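Local coordinates for protein glucosidase (Croceicoccus marinus, PDB 5Z3K) that acts as a beta-glucosidase of glycoside hydrolase family 39, probably cleaving O-glycosyl bonds, at residues 53-58 and 104-109; 60-65 and 110-115; 70-75 and 86-91; 117-122 and 164-169. All blocks are in the same frame, centred on the assembly; numbering follows the deposited sequence.

Interaction 1: 53-58 and 104-109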
# COMPACT_ATOMS: atom_id res chain seq x y z
N LEU A 53 -2.66 -2.49 -7.23
CA LEU A 53 -3.79 -1.81 -6.62
C LEU A 53 -3.37 -0.37 -6.38
O LEU A 53 -2.25 -0.13 -5.93
CB LEU A 53 -4.23 -2.48 -5.32
CG LEU A 53 -5.50 -1.95 -4.62
CD1 LEU A 53 -6.71 -2.01 -5.56
CD2 LEU A 53 -5.78 -2.74 -3.35
N VAL A 54 -4.25 0.58 -6.72
CA VAL A 54 -3.94 1.99 -6.55
C VAL A 54 -5.08 2.66 -5.78
O VAL A 54 -6.23 2.63 -6.22
CB VAL A 54 -3.70 2.70 -7.89
CG1 VAL A 54 -3.46 4.18 -7.65
CG2 VAL A 54 -2.52 2.07 -8.63
N ARG A 55 -4.74 3.27 -4.65
CA ARG A 55 -5.69 4.11 -3.91
C ARG A 55 -5.75 5.49 -4.55
O ARG A 55 -4.71 6.07 -4.89
CB ARG A 55 -5.25 4.22 -2.44
CG ARG A 55 -6.22 4.94 -1.51
CD ARG A 55 -5.83 4.70 -0.04
NE ARG A 55 -6.89 5.14 0.88
CZ ARG A 55 -6.90 6.32 1.51
NH1 ARG A 55 -5.91 7.19 1.34
NH2 ARG A 55 -7.92 6.63 2.31
N SER A 56 -6.96 6.02 -4.73
CA SER A 56 -7.16 7.22 -5.52
C SER A 56 -7.09 8.50 -4.69
O SER A 56 -7.18 9.60 -5.26
CB SER A 56 -8.52 7.17 -6.23
OG SER A 56 -9.59 7.24 -5.28
N TYR A 57 -6.93 8.39 -3.37
CA TYR A 57 -7.12 9.53 -2.49
C TYR A 57 -6.18 10.69 -2.83
O TYR A 57 -6.58 11.86 -2.77
CB TYR A 57 -6.94 9.09 -1.03
CG TYR A 57 -7.11 10.19 -0.02
CD1 TYR A 57 -8.38 10.60 0.37
CD2 TYR A 57 -6.01 10.81 0.56
CE1 TYR A 57 -8.56 11.62 1.30
CE2 TYR A 57 -6.17 11.83 1.51
CZ TYR A 57 -7.45 12.22 1.87
OH TYR A 57 -7.61 13.24 2.79
N ASP A 58 -4.95 10.40 -3.24
CA ASP A 58 -4.03 11.50 -3.51
C ASP A 58 -4.23 12.13 -4.89
O ASP A 58 -3.68 13.21 -5.14
CB ASP A 58 -2.59 11.02 -3.31
CG ASP A 58 -2.32 10.64 -1.86
OD1 ASP A 58 -2.56 11.48 -0.97
OD2 ASP A 58 -1.94 9.48 -1.60
N ASN A 104 -5.75 -2.77 -10.30
CA ASN A 104 -7.09 -2.44 -9.83
C ASN A 104 -7.07 -1.12 -9.07
O ASN A 104 -6.02 -0.54 -8.78
CB ASN A 104 -7.63 -3.57 -8.95
CG ASN A 104 -8.13 -4.74 -9.76
OD1 ASN A 104 -9.31 -4.82 -10.09
ND2 ASN A 104 -7.24 -5.64 -10.09
N ILE A 105 -8.26 -0.62 -8.74
CA ILE A 105 -8.38 0.70 -8.13
C ILE A 105 -9.15 0.59 -6.83
O ILE A 105 -10.16 -0.13 -6.74
CB ILE A 105 -9.04 1.70 -9.10
CG1 ILE A 105 -8.12 1.90 -10.31
CG2 ILE A 105 -9.28 3.04 -8.43
CD1 ILE A 105 -8.76 2.61 -11.50
N LEU A 106 -8.64 1.26 -5.79
CA LEU A 106 -9.33 1.49 -4.53
C LEU A 106 -9.74 2.95 -4.56
O LEU A 106 -8.89 3.85 -4.42
CB LEU A 106 -8.43 1.16 -3.35
CG LEU A 106 -8.93 1.57 -1.96
CD1 LEU A 106 -10.13 0.70 -1.63
CD2 LEU A 106 -7.82 1.38 -0.93
N PHE A 107 -11.02 3.21 -4.82
CA PHE A 107 -11.49 4.57 -5.03
C PHE A 107 -11.98 5.12 -3.70
O PHE A 107 -12.99 4.66 -3.16
CB PHE A 107 -12.59 4.61 -6.09
CG PHE A 107 -12.83 5.98 -6.63
CD1 PHE A 107 -13.46 6.95 -5.86
CD2 PHE A 107 -12.41 6.31 -7.91
CE1 PHE A 107 -13.66 8.22 -6.35
CE2 PHE A 107 -12.61 7.58 -8.41
CZ PHE A 107 -13.24 8.54 -7.63
N THR A 108 -11.28 6.13 -3.18
CA THR A 108 -11.63 6.71 -1.90
C THR A 108 -12.65 7.83 -2.12
O THR A 108 -12.36 8.81 -2.83
CB THR A 108 -10.40 7.24 -1.16
OG1 THR A 108 -9.44 6.19 -0.99
CG2 THR A 108 -10.79 7.76 0.23
N ILE A 109 -13.81 7.68 -1.51
CA ILE A 109 -14.87 8.70 -1.49
C ILE A 109 -14.60 9.63 -0.31
O ILE A 109 -14.78 9.24 0.85
CB ILE A 109 -16.25 8.04 -1.37
CG1 ILE A 109 -16.48 7.07 -2.54
CG2 ILE A 109 -17.36 9.11 -1.28
CD1 ILE A 109 -17.66 6.15 -2.38
O HOH W 1 -10.61 9.67 -4.69

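Interaction 2: 60-65 and 110-115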
# COMPACT_ATOMS: atom_id res chain seq x y z
N VAL A 60 -6.53 14.23 -7.70
CA VAL A 60 -7.51 15.30 -7.64
C VAL A 60 -8.86 14.70 -8.03
O VAL A 60 -9.38 14.95 -9.13
CB VAL A 60 -7.09 16.47 -8.56
CG1 VAL A 60 -8.13 17.60 -8.53
CG2 VAL A 60 -5.72 17.00 -8.13
N SER A 61 -9.43 13.88 -7.13
CA SER A 61 -10.59 13.03 -7.44
C SER A 61 -11.49 12.93 -6.22
O SER A 61 -11.95 11.84 -5.84
CB SER A 61 -10.15 11.64 -7.88
OG SER A 61 -9.29 11.73 -9.00
N ARG A 62 -11.77 14.07 -5.61
CA ARG A 62 -12.56 14.13 -4.38
C ARG A 62 -14.01 14.46 -4.70
O ARG A 62 -14.32 15.19 -5.64
CB ARG A 62 -11.98 15.18 -3.43
CG ARG A 62 -10.54 14.95 -3.05
CD ARG A 62 -10.39 13.74 -2.16
NE ARG A 62 -8.99 13.56 -1.81
CZ ARG A 62 -8.33 14.25 -0.89
NH1 ARG A 62 -8.95 15.19 -0.16
NH2 ARG A 62 -7.05 14.00 -0.67
N LEU A 63 -14.91 13.89 -3.90
CA LEU A 63 -16.32 14.25 -3.95
C LEU A 63 -16.53 15.28 -2.84
O LEU A 63 -16.86 14.93 -1.71
CB LEU A 63 -17.22 13.03 -3.78
CG LEU A 63 -18.72 13.39 -3.75
CD1 LEU A 63 -19.08 14.19 -4.99
CD2 LEU A 63 -19.60 12.16 -3.60
N ASP A 64 -16.27 16.55 -3.15
CA ASP A 64 -16.36 17.57 -2.12
C ASP A 64 -17.82 17.79 -1.72
O ASP A 64 -18.74 17.60 -2.53
CB ASP A 64 -15.72 18.88 -2.58
CG ASP A 64 -15.18 19.72 -1.42
OD1 ASP A 64 -15.15 19.21 -0.27
OD2 ASP A 64 -14.78 20.88 -1.63
N THR A 65 -18.03 18.14 -0.46
CA THR A 65 -19.37 18.29 0.09
C THR A 65 -19.87 19.73 0.05
O THR A 65 -20.98 20.00 0.50
CB THR A 65 -19.41 17.77 1.53
OG1 THR A 65 -18.30 18.29 2.27
CG2 THR A 65 -19.34 16.24 1.54
N ALA A 110 -14.18 10.86 -0.60
CA ALA A 110 -13.84 11.81 0.46
C ALA A 110 -14.00 13.24 -0.03
O ALA A 110 -13.92 13.51 -1.24
CB ALA A 110 -12.40 11.60 0.96
N SER A 111 -14.20 14.16 0.91
CA SER A 111 -14.28 15.57 0.58
C SER A 111 -12.88 16.12 0.28
O SER A 111 -11.88 15.40 0.29
CB SER A 111 -14.94 16.36 1.71
OG SER A 111 -14.05 16.50 2.81
N GLU A 112 -12.82 17.43 0.02
CA GLU A 112 -11.56 18.11 -0.29
C GLU A 112 -10.78 18.43 0.99
O GLU A 112 -10.55 19.59 1.35
CB GLU A 112 -11.83 19.36 -1.13
CG GLU A 112 -10.58 20.04 -1.64
CD GLU A 112 -9.58 19.05 -2.22
OE1 GLU A 112 -8.45 18.98 -1.70
OE2 GLU A 112 -9.93 18.36 -3.20
N ILE A 113 -10.40 17.38 1.69
CA ILE A 113 -9.52 17.50 2.86
C ILE A 113 -8.15 17.99 2.40
O ILE A 113 -7.56 17.38 1.49
CB ILE A 113 -9.39 16.14 3.57
CG1 ILE A 113 -10.76 15.68 4.09
CG2 ILE A 113 -8.32 16.21 4.66
CD1 ILE A 113 -10.90 14.16 4.20
N PRO A 114 -7.56 19.03 3.04
CA PRO A 114 -8.06 19.69 4.26
C PRO A 114 -8.89 20.96 4.06
O PRO A 114 -9.31 21.53 5.05
CB PRO A 114 -6.76 20.06 4.98
CG PRO A 114 -5.85 20.44 3.85
CD PRO A 114 -6.21 19.49 2.70
N ALA A 115 -9.09 21.41 2.83
CA ALA A 115 -9.81 22.66 2.65
C ALA A 115 -11.22 22.57 3.22
O ALA A 115 -11.71 23.51 3.85
CB ALA A 115 -9.85 23.05 1.17
O HOH W 2 -13.82 10.93 -3.67
O HOH W 3 -5.79 15.29 1.48

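Interaction 3: 70-75 and 86-91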
# COMPACT_ATOMS: atom_id res chain seq x y z
N THR A 70 -12.87 21.70 -8.66
CA THR A 70 -12.10 20.48 -8.88
C THR A 70 -12.82 19.22 -8.39
O THR A 70 -12.32 18.11 -8.61
CB THR A 70 -10.74 20.57 -8.18
OG1 THR A 70 -10.94 20.71 -6.77
CG2 THR A 70 -9.95 21.76 -8.70
N SER A 71 -13.96 19.38 -7.72
CA SER A 71 -14.71 18.25 -7.18
C SER A 71 -15.36 17.44 -8.30
O SER A 71 -15.62 17.96 -9.39
CB SER A 71 -15.78 18.75 -6.20
OG SER A 71 -16.65 17.70 -5.77
N LEU A 72 -15.63 16.16 -8.01
CA LEU A 72 -16.28 15.29 -8.99
C LEU A 72 -17.69 15.76 -9.31
O LEU A 72 -18.21 15.45 -10.39
CB LEU A 72 -16.33 13.85 -8.46
CG LEU A 72 -15.02 13.05 -8.35
CD1 LEU A 72 -15.22 11.90 -7.37
CD2 LEU A 72 -14.63 12.52 -9.70
N PHE A 73 -18.33 16.46 -8.38
CA PHE A 73 -19.64 17.07 -8.60
C PHE A 73 -19.51 18.52 -8.18
O PHE A 73 -19.77 18.88 -7.03
CB PHE A 73 -20.73 16.33 -7.81
CG PHE A 73 -22.11 16.54 -8.34
CD1 PHE A 73 -22.55 15.84 -9.46
CD2 PHE A 73 -22.99 17.42 -7.71
CE1 PHE A 73 -23.83 16.02 -9.95
CE2 PHE A 73 -24.27 17.60 -8.19
CZ PHE A 73 -24.69 16.90 -9.32
N PRO A 74 -19.05 19.39 -9.08
CA PRO A 74 -18.58 20.72 -8.65
C PRO A 74 -19.68 21.66 -8.20
O PRO A 74 -19.39 22.58 -7.43
CB PRO A 74 -17.87 21.27 -9.90
CG PRO A 74 -18.38 20.46 -11.03
CD PRO A 74 -18.74 19.12 -10.49
N ASP A 75 -20.92 21.46 -8.65
CA ASP A 75 -22.04 22.36 -8.35
C ASP A 75 -23.17 21.52 -7.79
O ASP A 75 -23.85 20.81 -8.55
CB ASP A 75 -22.47 23.11 -9.61
CG ASP A 75 -23.65 24.05 -9.38
OD1 ASP A 75 -24.39 23.92 -8.39
OD2 ASP A 75 -23.84 24.94 -10.24
N TYR A 86 -21.09 16.29 -13.89
CA TYR A 86 -19.97 15.62 -13.25
C TYR A 86 -18.66 16.08 -13.88
O TYR A 86 -18.62 16.45 -15.06
CB TYR A 86 -20.09 14.10 -13.37
CG TYR A 86 -21.26 13.54 -12.61
CD1 TYR A 86 -22.56 13.69 -13.10
CD2 TYR A 86 -21.08 12.89 -11.40
CE1 TYR A 86 -23.65 13.18 -12.40
CE2 TYR A 86 -22.17 12.37 -10.69
CZ TYR A 86 -23.45 12.54 -11.20
OH TYR A 86 -24.53 12.04 -10.51
N ASN A 87 -17.59 16.04 -13.09
CA ASN A 87 -16.26 16.49 -13.53
C ASN A 87 -15.34 15.27 -13.47
O ASN A 87 -14.64 15.06 -12.48
CB ASN A 87 -15.78 17.67 -12.63
CG ASN A 87 -14.34 18.08 -12.91
OD1 ASN A 87 -13.79 17.83 -13.98
ND2 ASN A 87 -13.72 18.72 -11.92
N PHE A 88 -15.39 14.46 -14.53
CA PHE A 88 -14.67 13.19 -14.56
C PHE A 88 -13.31 13.26 -15.26
O PHE A 88 -12.55 12.29 -15.18
CB PHE A 88 -15.52 12.12 -15.28
CG PHE A 88 -16.74 11.65 -14.52
CD1 PHE A 88 -16.66 11.22 -13.20
CD2 PHE A 88 -17.97 11.59 -15.15
CE1 PHE A 88 -17.79 10.76 -12.52
CE2 PHE A 88 -19.12 11.12 -14.48
CZ PHE A 88 -19.02 10.71 -13.15
N ALA A 89 -12.98 14.37 -15.91
CA ALA A 89 -11.89 14.35 -16.89
C ALA A 89 -10.57 13.89 -16.27
O ALA A 89 -9.94 12.95 -16.76
CB ALA A 89 -11.73 15.72 -17.55
N ALA A 90 -10.13 14.56 -15.20
CA ALA A 90 -8.81 14.22 -14.68
C ALA A 90 -8.83 12.83 -14.05
O ALA A 90 -7.89 12.04 -14.22
CB ALA A 90 -8.34 15.26 -13.65
N THR A 91 -9.91 12.51 -13.34
CA THR A 91 -10.03 11.19 -12.74
C THR A 91 -10.08 10.10 -13.81
O THR A 91 -9.46 9.04 -13.66
CB THR A 91 -11.27 11.14 -11.84
OG1 THR A 91 -11.22 12.21 -10.89
CG2 THR A 91 -11.33 9.80 -11.09

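Interaction 4: 117-122 and 164-169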
# COMPACT_ATOMS: atom_id res chain seq x y z
N LYS A 117 -13.91 19.68 5.30
CA LYS A 117 -14.22 18.37 5.86
C LYS A 117 -15.67 18.27 6.34
O LYS A 117 -15.99 17.38 7.14
CB LYS A 117 -13.26 18.00 6.99
CG LYS A 117 -13.08 19.05 8.04
CD LYS A 117 -11.82 19.85 7.77
CE LYS A 117 -11.40 20.67 8.97
NZ LYS A 117 -10.30 21.59 8.56
N GLN A 118 -16.55 19.14 5.84
CA GLN A 118 -17.92 19.14 6.31
C GLN A 118 -18.65 17.88 5.84
O GLN A 118 -18.35 17.34 4.77
CB GLN A 118 -18.66 20.38 5.81
CG GLN A 118 -18.12 21.69 6.35
CD GLN A 118 -18.84 22.88 5.77
OE1 GLN A 118 -20.03 22.81 5.47
NE2 GLN A 118 -18.13 23.99 5.61
N PRO A 119 -19.62 17.40 6.61
CA PRO A 119 -20.46 16.29 6.14
C PRO A 119 -21.40 16.74 5.02
O PRO A 119 -21.52 17.93 4.71
CB PRO A 119 -21.24 15.88 7.39
CG PRO A 119 -21.32 17.16 8.21
CD PRO A 119 -20.05 17.90 7.94
N ALA A 120 -22.07 15.77 4.42
CA ALA A 120 -23.03 16.06 3.36
C ALA A 120 -24.23 16.82 3.91
O ALA A 120 -24.77 16.47 4.97
CB ALA A 120 -23.50 14.77 2.70
N ARG A 121 -24.65 17.85 3.18
CA ARG A 121 -25.84 18.65 3.46
C ARG A 121 -27.12 17.92 3.09
O ARG A 121 -28.13 18.02 3.79
CB ARG A 121 -25.77 19.96 2.68
CG ARG A 121 -25.51 21.22 3.48
CD ARG A 121 -26.18 22.41 2.78
NE ARG A 121 -25.72 22.60 1.40
CZ ARG A 121 -26.47 22.40 0.32
NH1 ARG A 121 -27.72 21.99 0.46
NH2 ARG A 121 -25.99 22.59 -0.90
N ASP A 122 -27.11 17.22 1.96
CA ASP A 122 -28.30 16.61 1.37
C ASP A 122 -27.94 15.16 1.10
O ASP A 122 -27.36 14.84 0.06
CB ASP A 122 -28.72 17.35 0.09
CG ASP A 122 -29.93 16.72 -0.60
OD1 ASP A 122 -30.29 15.57 -0.28
OD2 ASP A 122 -30.52 17.39 -1.48
N HIS A 164 -9.88 15.82 9.32
CA HIS A 164 -10.37 15.20 8.09
C HIS A 164 -11.89 15.06 8.02
O HIS A 164 -12.43 14.91 6.92
CB HIS A 164 -9.76 13.80 7.89
CG HIS A 164 -8.32 13.82 7.49
ND1 HIS A 164 -7.80 12.99 6.53
CD2 HIS A 164 -7.29 14.58 7.93
CE1 HIS A 164 -6.51 13.23 6.39
NE2 HIS A 164 -6.17 14.20 7.23
N PHE A 165 -12.58 15.09 9.16
CA PHE A 165 -14.04 15.02 9.18
C PHE A 165 -14.54 15.86 10.35
O PHE A 165 -14.19 15.58 11.50
CB PHE A 165 -14.52 13.58 9.32
CG PHE A 165 -15.99 13.42 9.15
CD1 PHE A 165 -16.57 13.47 7.89
CD2 PHE A 165 -16.81 13.21 10.26
CE1 PHE A 165 -17.93 13.33 7.73
CE2 PHE A 165 -18.18 13.07 10.10
CZ PHE A 165 -18.74 13.13 8.84
N SER A 166 -15.35 16.89 10.06
CA SER A 166 -15.87 17.77 11.09
C SER A 166 -17.34 17.51 11.41
O SER A 166 -17.95 18.26 12.19
CB SER A 166 -15.68 19.23 10.69
OG SER A 166 -16.28 19.49 9.44
N GLY A 167 -17.94 16.47 10.84
CA GLY A 167 -19.28 16.08 11.22
C GLY A 167 -19.27 15.23 12.47
O GLY A 167 -18.23 14.96 13.07
N THR A 168 -20.46 14.78 12.87
CA THR A 168 -20.54 13.85 13.99
C THR A 168 -20.33 12.42 13.50
O THR A 168 -20.43 12.14 12.31
CB THR A 168 -21.89 13.95 14.69
OG1 THR A 168 -22.92 13.49 13.80
CG2 THR A 168 -22.16 15.38 15.13
N PRO A 169 -20.05 11.49 14.41
CA PRO A 169 -19.99 10.08 13.99
C PRO A 169 -21.27 9.60 13.32
O PRO A 169 -21.19 8.94 12.28
CB PRO A 169 -19.69 9.33 15.29
CG PRO A 169 -18.89 10.33 16.09
CD PRO A 169 -19.51 11.67 15.78

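Interaction 1: 53-58 and 104-109
Leu53 pairs with Asn104 at the start of two parallel strands, its CD1 reaching 3.8 Å from CB of Asn104. With CG anti to the backbone N (chi1 -175°), this branch also runs over the neighbouring strand to Leu106. Val54 grips the partner twice, as parallel pairing requires: its N donates to Asn104 O at 2.9 Å and its O accepts from Leu106 N at 2.8 Å. Its side chain joins Ile105 on the sheet face covered by helix 89-100, where two beta-branched residues suit the extended backbone. Arg55 returns to the face of Leu53 and Leu106, inside the barrel; its CG packs 3.9 Å from Leu106 CD2. The extended chain then lays the guanidinium beneath Thr108 OG1, which sits over one face toward the rim. Both polar ends turn to Glu153, Arg55 by a salt bridge and Thr108 by a hydrogen bond, while a second salt bridge runs from Arg55 to Asp156. Replacing Arg55 by alanine would probably cost Glu153 and Asp156 this salt-bridge partner and remove the CG and CD contacts to Leu106 CD2. Ser56 N continues the ladder to Leu106 O. The short side chain of Ser56 stands in for a backbone carbonyl, OG accepting from Thr108 N at 2.9 Å and also bonding a water that donates to Thr108 O. Beyond it Tyr57 places CD1 3.7 Å from Thr108 CG2. Apolar and backbone contacts thus give way, toward the C-terminal strand ends, to a buried charged cluster, consistent with the side of a (beta/alpha)8 barrel that carries the active site.

Interaction 2: 60-65 and 110-115
Asp64 and Ser111 bring their CA atoms within 4.0 Å where two irregular loops run past each other. Leu63 N makes a weak bond to Ala110 O, and a water accepting from Ala110 N donates to Ser61 O. Beyond this, Glu112 is the centre of an inverse gamma turn, closed by a weak bond from Ile113 N to Ser111 O. These loops follow the second and third strands of the (beta/alpha)8 barrel, so the contact carries the pairing of those strands onward into the loops above them. Arg62 spans the turn, and an arginine suits the place because one NH1 can serve two carbonyls: bent at chi2 (-70°), the chain brings NH1 to Ser111 O at 3.0 Å and to Ile113 O at 3.1 Å, the latter on a lone pair in the carbonyl plane. A water links NH2 to the same Ile113 O, and Tyr57 adds a cation-pi contact. A leucine in place of Arg62 would probably leave the two turn carbonyls without their shared donor and the turn less firmly fixed. Glu112 crosses the arginine, OE2 lying 3.5 Å from Arg62 CG, while OE1 bonds to His311. Glu112 N donates to Asp64 OD1 at 2.9 Å, reaching it from above the aspartate's carboxylate plane; Asn116 and Asn68 also bond this carboxylate.

Interaction 3: 70-75 and 86-91
Two hydrogen bonds from Asn87 hold the segments together. Its backbone N donates to Leu72 O at 2.8 Å with a fairly straight N-H (164°), and its side-chain ND2 reaches Ser71 O over a longer 3.3 Å, approaching from above the carbonyl plane. With CG anti to the backbone N (chi1 173°), the amide lies back along the first segment; asparagine suits the place because one short side chain supplies a donor beside the backbone bond.

The aromatic contact is a T-shaped pair. Phe73 turns its edge to the face of Tyr86, the planes 71° apart and the centroids 4.9 Å; Phe73 CD1 stands over the centre of the tyrosine ring. The phenol carries a polar end that the phenylalanine lacks, and its OH bonds to Pro80 O, so the ring is fixed at its far end as well.

Van der Waals contacts complete the set. Leu72 CD2 touches Phe88 CD1 at 4.2 Å and the hydroxyl OG1 of Thr91 at 3.6 Å, crossing the threonine at about a right angle, while that hydroxyl bonds to Ser61. Pro74 lays CD 3.9 Å from Asn87 CB. The leucine and Thr91 both also reach Phe107 on strand 104-109, so the loop and the start of helix 89-100 together cover the outside of the barrel there.

The chemistry is divided: backbone and amide polar groups pair off near Asn87, while Phe73, Tyr86 and Leu72 are buried, the two rings against Val129 of helix 123-138. Together they close the loop after strand 53-55 on itself just before helix 89-100, with Leu72 reaching into the helix.

Interaction 4: 117-122 and 164-169
Lys117 meets the second segment with the first part of its side chain. CB presses against His164 O at 3.2 Å; CG, set between the backbone N and the carbonyl carbon (chi1 50°), lies 3.5 Å from Ser166 OG and 3.7 Å from Ser166 CB. The chain then bends at chi2, and CD, CE and NZ lead away from the second segment. A lysine fits because its aliphatic base can pack here while its charged end departs. The backbone of the same residue makes the main polar bond: Ser166 N donates to Lys117 O at 3.0 Å, almost straight (177°), from above the carbonyl plane.

Further along, Pro119 lays its ring carbons against the other loop, CG lying 3.8 Å from Gly167 CA and CB 4.0 Å from Phe165 CZ. Gly167 suits this tight spot, since a beta carbon would run into both Pro119 CG and Phe165 CZ, and its N lies over one face of the Phe165 ring. Met175 of helix 169-186 touches both Pro119 and Phe165.

Asp122 and Thr168 are the N-caps of helices 123-138 and 169-186; the contact thus lies between the loops after strands 104-109 and 151-154, successive beta-to-alpha loops of a (beta/alpha)8 barrel.

How the interactions relate
Interactions 1 and 2 follow the same pair of neighbouring barrel strands outward, from the strands into their loops, with centres 14 Å apart; Tyr57 O and Arg62 NH2, 3.0 Å apart, join them. Interaction 3 is nested within the chain loop closed by interaction 2 and touches it through Arg62 O and Leu72 N at 2.9 Å. On its other flank interaction 2 meets interaction 4 through Thr65 OG1 and Gln118 O at 2.7 Å. Interactions 3 and 4 do not touch, their nearest atoms being about 8 Å apart. Glycerol, probably from crystallisation, bonds to backbone atoms of Thr65, Arg121 and Asp122. The charged cluster of interaction 1, at the C-terminal strand ends, is where the active site of such a barrel is expected.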